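Side-chain contacts in aminotransferase, class III (PDB 6IO1), which probably transfers amino groups with pyridoxal 5'-phosphate as cofactor, as an (S)-enantioselective omega-transaminase of the class-III aminotransferase family: residues G91-P95 and P96-L100; V236-D240 and G241-A245. All coordinates share one frame; numbering follows the deposited sequence.

Overall arrangement
Contact 1 comes first along the chain, where the short strand 92-93 turns directly into helix 95-107; its two segments adjoin, so it closes only the turn at Ser94. This corner touches both helix 328-344 and the second subunit, with which strand 92-93 pairs in parallel. Contact 2 follows much later, after strand 221-226, which lies between strands 256-260 and 146-150 in its sheet; there the loop 236-240 runs into helix 242-253 beside helices 198-216 and 274-278. The two contacts are in series, neither nesting nor crossing, with centres about 37 Å apart and nearest atoms about 23 Å apart. Both build a helix start, one with a serine at its N-cap, the other with a glycine.

Contact 1 (G91-P95 and P96-L100)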
loop_
_atom_site.group_PDB
_atom_site.type_symbol
_atom_site.label_atom_id
_atom_site.label_comp_id
_atom_site.label_asym_id
_atom_site.label_seq_id
_atom_site.Cartn_x
_atom_site.Cartn_y
_atom_site.Cartn_z
ATOM N N GLY B 91 8.811 -0.933 -17.855
ATOM C CA GLY B 91 8.201 -1.499 -19.040
ATOM C C GLY B 91 7.931 -2.985 -18.982
ATOM O O GLY B 91 7.663 -3.589 -20.022
ATOM N N LEU B 92 8.010 -3.600 -17.808
ATOM C CA LEU B 92 7.700 -5.013 -17.662
ATOM C C LEU B 92 6.219 -5.192 -17.347
ATOM O O LEU B 92 5.553 -4.280 -16.855
ATOM C CB LEU B 92 8.555 -5.639 -16.561
ATOM C CG LEU B 92 10.073 -5.541 -16.722
ATOM C CD1 LEU B 92 10.769 -5.837 -15.403
ATOM C CD2 LEU B 92 10.558 -6.485 -17.809
ATOM N N ALA B 93 5.703 -6.383 -17.644
ATOM C CA ALA B 93 4.313 -6.699 -17.335
ATOM C C ALA B 93 4.098 -8.200 -17.461
ATOM O O ALA B 93 4.865 -8.901 -18.125
ATOM C CB ALA B 93 3.342 -5.947 -18.251
ATOM N N SER B 94 3.045 -8.676 -16.809
ATOM C CA SER B 94 2.587 -10.053 -16.894
ATOM C C SER B 94 1.243 -10.125 -17.613
ATOM O O SER B 94 0.510 -9.132 -17.677
ATOM C CB SER B 94 2.461 -10.668 -15.492
ATOM O OG SER B 94 1.326 -10.164 -14.810
ATOM N N PRO B 95 0.892 -11.281 -18.173
ATOM C CA PRO B 95 -0.379 -11.409 -18.907
ATOM C C PRO B 95 -1.599 -11.085 -18.055
ATOM O O PRO B 95 -2.512 -10.400 -18.543
ATOM C CB PRO B 95 -0.379 -12.880 -19.351
ATOM C CG PRO B 95 1.062 -13.199 -19.500
ATOM C CD PRO B 95 1.764 -12.451 -18.393
ATOM N N PRO B 96 -1.689 -11.561 -16.798
ATOM C CA PRO B 96 -2.900 -11.231 -16.022
ATOM C C PRO B 96 -3.085 -9.740 -15.809
ATOM O O PRO B 96 -4.217 -9.248 -15.868
ATOM C CB PRO B 96 -2.693 -11.977 -14.695
ATOM C CG PRO B 96 -1.678 -13.004 -14.970
ATOM C CD PRO B 96 -0.794 -12.449 -16.030
ATOM N N THR B 97 -1.996 -9.004 -15.583
ATOM C CA THR B 97 -2.091 -7.559 -15.400
ATOM C C THR B 97 -2.633 -6.881 -16.655
ATOM O O THR B 97 -3.528 -6.028 -16.583
ATOM C CB THR B 97 -0.717 -6.995 -15.035
ATOM O OG1 THR B 97 -0.146 -7.773 -13.976
ATOM C CG2 THR B 97 -0.832 -5.547 -14.590
ATOM N N ILE B 98 -2.103 -7.262 -17.819
ATOM C CA ILE B 98 -2.531 -6.663 -19.082
ATOM C C ILE B 98 -4.001 -6.970 -19.346
ATOM O O ILE B 98 -4.786 -6.088 -19.730
ATOM C CB ILE B 98 -1.632 -7.163 -20.228
ATOM C CG1 ILE B 98 -0.181 -6.734 -19.999
ATOM C CG2 ILE B 98 -2.133 -6.657 -21.559
ATOM C CD1 ILE B 98 0.798 -7.348 -20.976
ATOM N N GLU B 99 -4.393 -8.234 -19.154
ATOM C CA GLU B 99 -5.781 -8.616 -19.387
ATOM C C GLU B 99 -6.721 -7.893 -18.431
ATOM O O GLU B 99 -7.813 -7.469 -18.827
ATOM C CB GLU B 99 -5.940 -10.132 -19.266
ATOM C CG GLU B 99 -5.161 -10.928 -20.308
ATOM C CD GLU B 99 -5.776 -10.869 -21.699
ATOM O OE1 GLU B 99 -6.763 -10.129 -21.899
ATOM O OE2 GLU B 99 -5.268 -11.571 -22.599
ATOM N N LEU B 100 -6.314 -7.740 -17.167
ATOM C CA LEU B 100 -7.140 -7.005 -16.216
ATOM C C LEU B 100 -7.284 -5.548 -16.625
ATOM O O LEU B 100 -8.368 -4.968 -16.500
ATOM C CB LEU B 100 -6.552 -7.111 -14.809
ATOM C CG LEU B 100 -7.370 -6.414 -13.719
ATOM C CD1 LEU B 100 -8.743 -7.058 -13.585
ATOM C CD2 LEU B 100 -6.634 -6.431 -12.389
#
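A helix N-cap forms this contact: Ser94 ends the extended run after strand 92-93, and Pro95 and Pro96 open helix 95-107. The side chain of Ser94 meets that of Thr97 hydroxyl to hydroxyl, with Ser94 OG donating to Thr97 OG1 at 2.9 Å. Chi1 of 74° sets Ser94 OG between its own backbone N and carbonyl carbon, turned forward to the helix, where it also lies 3.3 Å from Pro96 CD. The i to i+4 backbone bonds begin at once: Ile98 N binds Ser94 O at 3.2 Å and Glu99 N binds Pro95 O at 2.9 Å, the latter nearly straight (N-H...O 170°). Pro95 and Pro96 lie side by side and point the same way, with Pro95 CB only 3.4 Å from Pro96 CD. Across the turn Ala93 CB lies alongside CG1 and CD1 of Ile98, 4.0 Å from each, and both residues pack on Asp15 of the second subunit. Glu99 CG lies 3.2 Å from Pro95 O, while the carboxylate reaches out to a salt bridge with Lys14 of that subunit. An alanine in place of Ser94 would probably leave Thr97 OG1 without its hydroxyl donor and the side chain of Thr97 less firmly fixed in rotation. The two prolines bring no N-H to the first turn. The buried Ser94 hydroxyl bonds to the Thr97 side chain, and Thr97 OG1, hydrogen-bonded to Gly326 O as well, ties the cap to the chain just before helix 328-344.

Contact 2 (V236-D240 and G241-A245); sequences VVPPD and GYWPA
Pro238 sets its ring against two aromatic side chains of the following helix, meeting both at a slant. Pro238 CB lies 3.8 Å from Tyr242 CD2, while CG of the same ring approaches the pyrrole part of Trp243, 3.9 Å from NE1. The two aromatics are turned edge against face: Tyr242 CE2 sits 3.8 Å above the plane of the Trp243 ring, over its centre. With CG anti to the backbone N (chi1 165°), the Tyr242 ring swings past Pro238, and its OH ends in a hydrogen bond with Arg150. Trp243 NE1 is bound by the carbonyl of Pro228. Pro239 crosses Tyr242 at the root, CG to CB 4.0 Å.

In the turn itself, Tyr242 N donates to Pro239 O at 3.1 Å, approaching from 38° above the carbonyl plane. Water 1 adds a bridge, donating to Pro239 O and accepting from Trp243 N at 3.0 Å. Gly241, with positive phi (86°), takes the corner, where a CB would clash with Asp240 O. Pro239 to Tyr242 thus form a type II beta turn whose glycine is also the N-cap of helix 242-253.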
loop_
_atom_site.group_PDB
_atom_site.type_symbol
_atom_site.label_atom_id
_atom_site.label_comp_id
_atom_site.label_asym_id
_atom_site.label_seq_id
_atom_site.Cartn_x
_atom_site.Cartn_y
_atom_site.Cartn_z
ATOM N N VAL B 236 -22.967 8.409 4.218
ATOM C CA VAL B 236 -23.677 9.632 3.871
ATOM C C VAL B 236 -24.159 9.493 2.433
ATOM O O VAL B 236 -23.372 9.603 1.490
ATOM C CB VAL B 236 -22.792 10.870 4.046
ATOM C CG1 VAL B 236 -23.580 12.133 3.739
ATOM C CG2 VAL B 236 -22.228 10.920 5.456
ATOM N N VAL B 237 -25.455 9.256 2.267
ATOM C CA VAL B 237 -26.055 9.153 0.942
ATOM C C VAL B 237 -26.355 10.567 0.462
ATOM O O VAL B 237 -27.097 11.302 1.129
ATOM C CB VAL B 237 -27.321 8.282 0.961
ATOM C CG1 VAL B 237 -27.868 8.110 -0.446
ATOM C CG2 VAL B 237 -27.021 6.929 1.590
ATOM N N PRO B 238 -25.804 10.992 -0.671
ATOM C CA PRO B 238 -25.986 12.372 -1.109
ATOM C C PRO B 238 -27.419 12.610 -1.543
ATOM O O PRO B 238 -28.126 11.665 -1.924
ATOM C CB PRO B 238 -25.016 12.494 -2.293
ATOM C CG PRO B 238 -24.950 11.110 -2.842
ATOM C CD PRO B 238 -25.031 10.199 -1.643
ATOM N N PRO B 239 -27.892 13.852 -1.492
ATOM C CA PRO B 239 -29.253 14.131 -1.951
ATOM C C PRO B 239 -29.349 13.966 -3.458
ATOM O O PRO B 239 -28.353 14.011 -4.183
ATOM C CB PRO B 239 -29.482 15.586 -1.529
ATOM C CG PRO B 239 -28.114 16.174 -1.475
ATOM C CD PRO B 239 -27.207 15.066 -1.014
ATOM N N ASP B 240 -30.577 13.755 -3.923
ATOM C CA ASP B 240 -30.811 13.582 -5.349
ATOM C C ASP B 240 -30.373 14.824 -6.115
ATOM O O ASP B 240 -30.693 15.952 -5.729
ATOM C CB ASP B 240 -32.287 13.281 -5.602
ATOM C CG ASP B 240 -32.743 11.999 -4.929
ATOM O OD1 ASP B 240 -31.935 11.050 -4.848
ATOM O OD2 ASP B 240 -33.908 11.937 -4.486
ATOM N N GLY B 241 -29.636 14.611 -7.204
ATOM C CA GLY B 241 -29.161 15.700 -8.031
ATOM C C GLY B 241 -27.860 16.331 -7.583
ATOM O O GLY B 241 -27.380 17.257 -8.250
ATOM N N TYR B 242 -27.278 15.867 -6.475
ATOM C CA TYR B 242 -26.047 16.464 -5.962
ATOM C C TYR B 242 -24.891 16.280 -6.938
ATOM O O TYR B 242 -24.217 17.249 -7.319
ATOM C CB TYR B 242 -25.713 15.848 -4.599
ATOM C CG TYR B 242 -24.300 16.095 -4.113
ATOM C CD1 TYR B 242 -23.988 17.236 -3.387
ATOM C CD2 TYR B 242 -23.285 15.178 -4.361
ATOM C CE1 TYR B 242 -22.704 17.465 -2.933
ATOM C CE2 TYR B 242 -21.997 15.400 -3.913
ATOM C CZ TYR B 242 -21.712 16.545 -3.199
ATOM O OH TYR B 242 -20.432 16.770 -2.748
ATOM N N TRP B 243 -24.647 15.037 -7.352
ATOM C CA TRP B 243 -23.481 14.742 -8.182
ATOM C C TRP B 243 -23.513 15.425 -9.543
ATOM O O TRP B 243 -22.469 15.957 -9.958
ATOM C CB TRP B 243 -23.318 13.223 -8.308
ATOM C CG TRP B 243 -22.531 12.652 -7.176
ATOM C CD1 TRP B 243 -22.965 11.763 -6.237
ATOM C CD2 TRP B 243 -21.172 12.957 -6.845
ATOM N NE1 TRP B 243 -21.954 11.485 -5.347
ATOM C CE2 TRP B 243 -20.843 12.206 -5.699
ATOM C CE3 TRP B 243 -20.198 13.787 -7.410
ATOM C CZ2 TRP B 243 -19.582 12.261 -5.109
ATOM C CZ3 TRP B 243 -18.949 13.840 -6.823
ATOM C CH2 TRP B 243 -18.651 13.082 -5.684
ATOM N N PRO B 244 -24.623 15.438 -10.294
ATOM C CA PRO B 244 -24.598 16.165 -11.576
ATOM C C PRO B 244 -24.265 17.639 -11.421
ATOM O O PRO B 244 -23.455 18.170 -12.190
ATOM C CB PRO B 244 -26.014 15.951 -12.129
ATOM C CG PRO B 244 -26.479 14.695 -11.495
ATOM C CD PRO B 244 -25.882 14.688 -10.121
ATOM N N ALA B 245 -24.846 18.312 -10.425
ATOM C CA ALA B 245 -24.572 19.732 -10.221
ATOM C C ALA B 245 -23.114 19.970 -9.835
ATOM O O ALA B 245 -22.452 20.872 -10.373
ATOM C CB ALA B 245 -25.515 20.291 -9.156
HETATM O O HOH W 1 -26.489 12.844 -6.527
#